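Long-range contact in heme-binding protein A / AI-2 binding protein A (Helicobacter pylori SS1, PDB 6OFQ), which probably delivers peptides captured in the periplasm to an ABC transporter, acting as its substrate-binding protein: residues A[437-449]-A[454-468]. Numbering follows the deposited sequence.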
loop_
_atom_site.group_PDB
_atom_site.type_symbol
_atom_site.label_atom_id
_atom_site.label_comp_id
_atom_site.label_asym_id
_atom_site.label_seq_id
_atom_site.Cartn_x
_atom_site.Cartn_y
_atom_site.Cartn_z
ATOM N N ASN A 437 -8.271 6.850 2.963
ATOM C CA ASN A 437 -7.112 5.920 2.896
ATOM C C ASN A 437 -5.824 6.697 2.567
ATOM O O ASN A 437 -4.731 6.112 2.758
ATOM C CB ASN A 437 -7.417 4.812 1.887
ATOM C CG ASN A 437 -6.261 3.828 1.674
ATOM O OD1 ASN A 437 -5.695 3.794 0.562
ATOM N ND2 ASN A 437 -5.902 3.049 2.655
ATOM N N PHE A 438 -5.939 7.895 1.977
ATOM C CA PHE A 438 -4.774 8.748 1.771
ATOM C C PHE A 438 -4.754 9.814 2.853
ATOM O O PHE A 438 -3.740 9.988 3.588
ATOM C CB PHE A 438 -4.693 9.419 0.379
ATOM C CG PHE A 438 -4.468 8.462 -0.787
ATOM C CD1 PHE A 438 -5.447 7.543 -1.217
ATOM C CD2 PHE A 438 -3.314 8.603 -1.555
ATOM C CE1 PHE A 438 -5.191 6.764 -2.351
ATOM C CE2 PHE A 438 -3.086 7.789 -2.665
ATOM C CZ PHE A 438 -4.039 6.897 -3.079
ATOM N N LEU A 439 -5.783 10.646 2.895
ATOM C CA LEU A 439 -5.760 11.803 3.750
ATOM C C LEU A 439 -5.647 11.433 5.229
ATOM O O LEU A 439 -4.846 12.046 5.947
ATOM C CB LEU A 439 -6.981 12.668 3.538
ATOM C CG LEU A 439 -7.176 13.175 2.098
ATOM C CD1 LEU A 439 -8.523 13.893 2.014
ATOM C CD2 LEU A 439 -6.028 14.095 1.706
ATOM N N TYR A 440 -6.393 10.473 5.732
ATOM C CA TYR A 440 -6.328 10.174 7.155
ATOM C C TYR A 440 -5.167 9.264 7.477
ATOM O O TYR A 440 -4.370 9.497 8.419
ATOM C CB TYR A 440 -7.649 9.592 7.674
ATOM C CG TYR A 440 -7.759 9.692 9.190
ATOM C CD1 TYR A 440 -8.114 10.910 9.731
ATOM C CD2 TYR A 440 -7.461 8.646 10.030
ATOM C CE1 TYR A 440 -8.192 11.092 11.102
ATOM C CE2 TYR A 440 -7.569 8.823 11.432
ATOM C CZ TYR A 440 -7.926 10.063 11.886
ATOM O OH TYR A 440 -8.084 10.378 13.271
ATOM N N THR A 441 -4.972 8.243 6.666
ATOM C CA THR A 441 -3.940 7.275 6.980
ATOM C C THR A 441 -2.546 7.867 6.883
ATOM O O THR A 441 -1.645 7.394 7.579
ATOM C CB THR A 441 -4.108 6.107 6.006
ATOM O OG1 THR A 441 -5.438 5.607 6.154
ATOM C CG2 THR A 441 -3.159 4.912 6.284
ATOM N N LEU A 442 -2.339 8.836 5.979
ATOM C CA LEU A 442 -0.997 9.386 5.711
ATOM C C LEU A 442 -0.760 10.775 6.226
ATOM O O LEU A 442 0.385 11.214 6.336
ATOM C CB LEU A 442 -0.621 9.370 4.216
ATOM C CG LEU A 442 -0.905 8.034 3.541
ATOM C CD1 LEU A 442 -0.684 8.189 2.036
ATOM C CD2 LEU A 442 -0.085 6.877 4.078
ATOM N N TRP A 443 -1.809 11.538 6.485
ATOM C CA TRP A 443 -1.681 12.969 6.737
ATOM C C TRP A 443 -2.333 13.528 8.000
ATOM O O TRP A 443 -2.341 14.733 8.246
ATOM C CB TRP A 443 -2.148 13.795 5.512
ATOM C CG TRP A 443 -1.400 13.465 4.205
ATOM C CD1 TRP A 443 -1.794 12.621 3.214
ATOM C CD2 TRP A 443 -0.094 13.939 3.851
ATOM N NE1 TRP A 443 -0.817 12.525 2.247
ATOM C CE2 TRP A 443 0.251 13.320 2.638
ATOM C CE3 TRP A 443 0.806 14.821 4.454
ATOM C CZ2 TRP A 443 1.448 13.604 2.007
ATOM C CZ3 TRP A 443 2.007 15.078 3.792
ATOM C CH2 TRP A 443 2.305 14.474 2.598
ATOM N N SER A 444 -2.944 12.641 8.787
ATOM C CA SER A 444 -3.661 13.080 9.994
ATOM C C SER A 444 -2.750 13.174 11.225
ATOM O O SER A 444 -1.692 12.505 11.309
ATOM C CB SER A 444 -4.852 12.182 10.326
ATOM O OG SER A 444 -4.416 10.902 10.670
ATOM N N LYS A 445 -3.244 13.873 12.247
ATOM C CA LYS A 445 -2.582 13.793 13.541
ATOM C C LYS A 445 -2.547 12.406 14.109
ATOM O O LYS A 445 -1.520 12.015 14.679
ATOM C CB LYS A 445 -3.205 14.763 14.521
ATOM C CG LYS A 445 -2.802 16.179 14.194
ATOM C CD LYS A 445 -3.557 17.201 15.029
ATOM C CE LYS A 445 -3.104 16.986 16.480
ATOM N NZ LYS A 445 -3.249 18.192 17.338
ATOM N N GLN A 446 -3.640 11.677 13.967
ATOM C CA GLN A 446 -3.673 10.308 14.430
ATOM C C GLN A 446 -2.528 9.534 13.807
ATOM O O GLN A 446 -1.759 8.847 14.479
ATOM C CB GLN A 446 -5.029 9.671 14.111
ATOM C CG GLN A 446 -5.010 8.163 14.341
ATOM C CD GLN A 446 -4.780 7.774 15.800
ATOM O OE1 GLN A 446 -5.382 8.368 16.702
ATOM N NE2 GLN A 446 -3.987 6.766 16.062
ATOM N N ALA A 447 -2.341 9.666 12.492
ATOM C CA ALA A 447 -1.305 8.893 11.798
ATOM C C ALA A 447 0.086 9.309 12.286
ATOM O O ALA A 447 0.962 8.451 12.440
ATOM C CB ALA A 447 -1.396 9.039 10.285
ATOM N N ALA A 448 0.296 10.591 12.495
ATOM C CA ALA A 448 1.567 11.113 13.022
ATOM C C ALA A 448 1.873 10.644 14.430
ATOM O O ALA A 448 3.080 10.598 14.816
ATOM C CB ALA A 448 1.603 12.622 12.968
ATOM N N SER A 449 0.857 10.354 15.218
ATOM C CA SER A 449 1.046 9.938 16.618
ATOM C C SER A 449 1.643 8.523 16.724
ATOM O O SER A 449 2.191 8.175 17.773
ATOM C CB SER A 449 -0.261 10.069 17.392
ATOM O OG SER A 449 -1.177 9.028 17.102
ATOM N N GLN A 454 3.252 6.270 9.231
ATOM C CA GLN A 454 3.077 6.444 7.791
ATOM C C GLN A 454 2.874 7.888 7.369
ATOM O O GLN A 454 2.844 8.171 6.161
ATOM C CB GLN A 454 1.864 5.634 7.300
ATOM C CG GLN A 454 1.982 4.180 7.771
ATOM C CD GLN A 454 1.161 3.197 6.960
ATOM O OE1 GLN A 454 1.619 2.777 5.904
ATOM N NE2 GLN A 454 -0.071 3.020 7.340
ATOM N N ASN A 455 2.889 8.783 8.350
ATOM C CA ASN A 455 2.798 10.212 8.066
ATOM C C ASN A 455 4.251 10.725 8.069
ATOM O O ASN A 455 4.797 11.259 9.055
ATOM C CB ASN A 455 1.920 10.899 9.109
ATOM C CG ASN A 455 1.706 12.375 8.885
ATOM O OD1 ASN A 455 2.493 13.034 8.202
ATOM N ND2 ASN A 455 0.656 12.932 9.471
ATOM N N GLY A 456 4.880 10.559 6.910
ATOM C CA GLY A 456 6.318 10.795 6.768
ATOM C C GLY A 456 6.681 12.258 6.814
ATOM O O GLY A 456 7.846 12.571 7.018
ATOM N N SER A 457 5.729 13.162 6.676
ATOM C CA SER A 457 5.957 14.600 6.844
ATOM C C SER A 457 5.742 15.081 8.280
ATOM O O SER A 457 5.916 16.233 8.615
ATOM C CB SER A 457 5.048 15.417 5.899
ATOM O OG SER A 457 5.464 15.252 4.563
ATOM N N PHE A 458 5.254 14.167 9.117
ATOM C CA PHE A 458 4.786 14.480 10.470
ATOM C C PHE A 458 3.845 15.681 10.460
ATOM O O PHE A 458 3.946 16.628 11.247
ATOM C CB PHE A 458 5.982 14.709 11.431
ATOM C CG PHE A 458 6.755 13.444 11.756
ATOM C CD1 PHE A 458 7.674 12.922 10.901
ATOM C CD2 PHE A 458 6.401 12.676 12.854
ATOM C CE1 PHE A 458 8.340 11.732 11.159
ATOM C CE2 PHE A 458 7.144 11.557 13.175
ATOM C CZ PHE A 458 8.089 11.054 12.317
ATOM N N TYR A 459 2.935 15.666 9.486
ATOM C CA TYR A 459 2.020 16.780 9.349
ATOM C C TYR A 459 0.968 16.754 10.448
ATOM O O TYR A 459 0.230 15.774 10.537
ATOM C CB TYR A 459 1.353 16.723 7.978
ATOM C CG TYR A 459 0.389 17.814 7.633
ATOM C CD1 TYR A 459 0.663 19.154 7.828
ATOM C CD2 TYR A 459 -0.867 17.500 7.117
ATOM C CE1 TYR A 459 -0.266 20.152 7.555
ATOM C CE2 TYR A 459 -1.765 18.491 6.809
ATOM C CZ TYR A 459 -1.487 19.830 6.968
ATOM O OH TYR A 459 -2.448 20.729 6.611
ATOM N N LYS A 460 0.913 17.817 11.225
ATOM C CA LYS A 460 -0.025 17.906 12.349
ATOM C C LYS A 460 -0.830 19.196 12.245
ATOM O O LYS A 460 -0.367 20.265 12.608
ATOM C CB LYS A 460 0.780 17.907 13.651
ATOM C CG LYS A 460 1.525 16.618 13.885
ATOM C CD LYS A 460 2.334 16.591 15.179
ATOM C CE LYS A 460 1.434 16.876 16.360
ATOM N NZ LYS A 460 2.372 16.651 17.495
ATOM N N SER A 461 -2.031 19.083 11.691
ATOM C CA SER A 461 -2.924 20.207 11.566
ATOM C C SER A 461 -4.255 19.761 12.159
ATOM O O SER A 461 -4.909 18.830 11.658
ATOM C CB SER A 461 -3.156 20.617 10.115
ATOM O OG SER A 461 -4.308 21.452 9.985
ATOM N N ASP A 462 -4.702 20.500 13.182
ATOM C CA ASP A 462 -6.027 20.269 13.738
ATOM C C ASP A 462 -7.167 20.584 12.778
ATOM O O ASP A 462 -8.142 19.829 12.625
ATOM C CB ASP A 462 -6.294 21.091 14.997
ATOM C CG ASP A 462 -5.631 20.480 16.205
ATOM O OD1 ASP A 462 -5.680 19.227 16.342
ATOM O OD2 ASP A 462 -5.115 21.349 16.940
ATOM N N ALA A 463 -7.052 21.687 12.050
ATOM C CA ALA A 463 -8.094 22.075 11.130
ATOM C C ALA A 463 -8.286 21.013 10.026
ATOM O O ALA A 463 -9.398 20.626 9.630
ATOM C CB ALA A 463 -7.778 23.465 10.568
ATOM N N PHE A 464 -7.173 20.460 9.525
ATOM C CA PHE A 464 -7.201 19.467 8.457
ATOM C C PHE A 464 -7.763 18.194 9.071
ATOM O O PHE A 464 -8.713 17.573 8.513
ATOM C CB PHE A 464 -5.789 19.223 7.963
ATOM C CG PHE A 464 -5.619 18.113 6.985
ATOM C CD1 PHE A 464 -5.929 18.344 5.650
ATOM C CD2 PHE A 464 -5.113 16.897 7.379
ATOM C CE1 PHE A 464 -5.761 17.337 4.737
ATOM C CE2 PHE A 464 -4.855 15.909 6.465
ATOM C CZ PHE A 464 -5.214 16.141 5.155
ATOM N N SER A 465 -7.205 17.757 10.195
ATOM C CA SER A 465 -7.596 16.494 10.789
ATOM C C SER A 465 -9.051 16.460 11.278
ATOM O O SER A 465 -9.756 15.483 10.978
ATOM C CB SER A 465 -6.662 16.115 11.916
ATOM O OG SER A 465 -5.322 15.881 11.485
ATOM N N ASP A 466 -9.529 17.618 11.710
ATOM C CA ASP A 466 -10.912 17.689 12.199
ATOM C C ASP A 466 -11.875 17.514 11.041
ATOM O O ASP A 466 -12.956 16.886 11.166
ATOM C CB ASP A 466 -11.203 18.994 12.908
ATOM C CG ASP A 466 -10.575 19.098 14.320
ATOM O OD1 ASP A 466 -10.093 18.079 14.831
ATOM O OD2 ASP A 466 -10.547 20.267 14.800
ATOM N N LEU A 467 -11.544 18.043 9.854
ATOM C CA LEU A 467 -12.410 17.823 8.704
ATOM C C LEU A 467 -12.436 16.378 8.298
ATOM O O LEU A 467 -13.509 15.856 7.913
ATOM C CB LEU A 467 -11.934 18.638 7.496
ATOM C CG LEU A 467 -12.218 20.144 7.557
ATOM C CD1 LEU A 467 -11.382 20.945 6.568
ATOM C CD2 LEU A 467 -13.659 20.439 7.301
ATOM N N LEU A 468 -11.298 15.712 8.352
ATOM C CA LEU A 468 -11.251 14.282 8.042
ATOM C C LEU A 468 -12.078 13.442 9.005
ATOM O O LEU A 468 -12.723 12.490 8.577
ATOM C CB LEU A 468 -9.831 13.723 8.042
ATOM C CG LEU A 468 -8.816 14.468 7.141
ATOM C CD1 LEU A 468 -7.487 13.692 7.118
ATOM C CD2 LEU A 468 -9.336 14.656 5.741
HETATM O O HOH W 1 -1.149 5.245 9.189
HETATM O O HOH W 2 2.933 12.434 5.268
HETATM O O HOH W 3 2.975 10.190 4.237
HETATM O O HOH W 4 -2.444 16.524 10.391
HETATM O O HOH W 5 -1.302 20.253 15.920
HETATM O O HOH W 6 0.957 6.199 10.893
#
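Trp443 and Phe464 meet in the tightly packed part of this contact. The Phe464 ring points its CE2 at Trp443 CB, 3.6 Å away. Within 454-468, Tyr459 CE2 lies over one face of this ring, toward the rim, and Leu468 CG over the opposite face. Leu468 CD1 and CD2 both meet Leu439 CB (3.8 Å each), the two side chains crossing at about a right angle. Leu468 CB abuts the edge of the Tyr440 ring at CD1 (3.7 Å). Trp443 takes Tyr459 CB at its indole edge. Ile490 and Ile491 of helix 477-494 add further cover to Tyr459 and Trp443. Leu442 packs on Trp295 and Trp428 of strands 292-298 and 423-429.

Polar groups of 454-468 bond to the backbone at Ser444 and Lys445, where one helix ends and the next begins. With chi1 at -178°, CG of Asn455 stands opposite its own backbone N, and the amide reaches the Ser444 carbonyl. ND2 donates to Ser444 O (3.0 Å) and to Tyr459 O. Ser444 O lies in the Asn455 amide plane, while ND2 stands above the plane of the Ser444 carbonyl. OD1 accepts from Tyr459 N, which fixes the amide's flip. Ser465 OG accepts from Lys445 N (3.0 Å, 162° at the hydrogen) and donates to Ser461 O. Water 4 joins Trp443 O, Tyr459 O, Ser461 N and Ser465 OG.

The solvent side is looser. Lys445 CG rests on Lys460 CA (3.8 Å). Beyond it the chain bends at chi3 (66°), and NZ forms a salt bridge with Asp462 OD1 (2.8 Å), from above the carboxylate plane. Water 5 also accepts from NZ.

Two N-capped helix starts, Ser444 bonded to Ala447 N and Ser461 to Phe464 N, are thus joined by an Asn455-braced loop within a type II periplasmic binding protein.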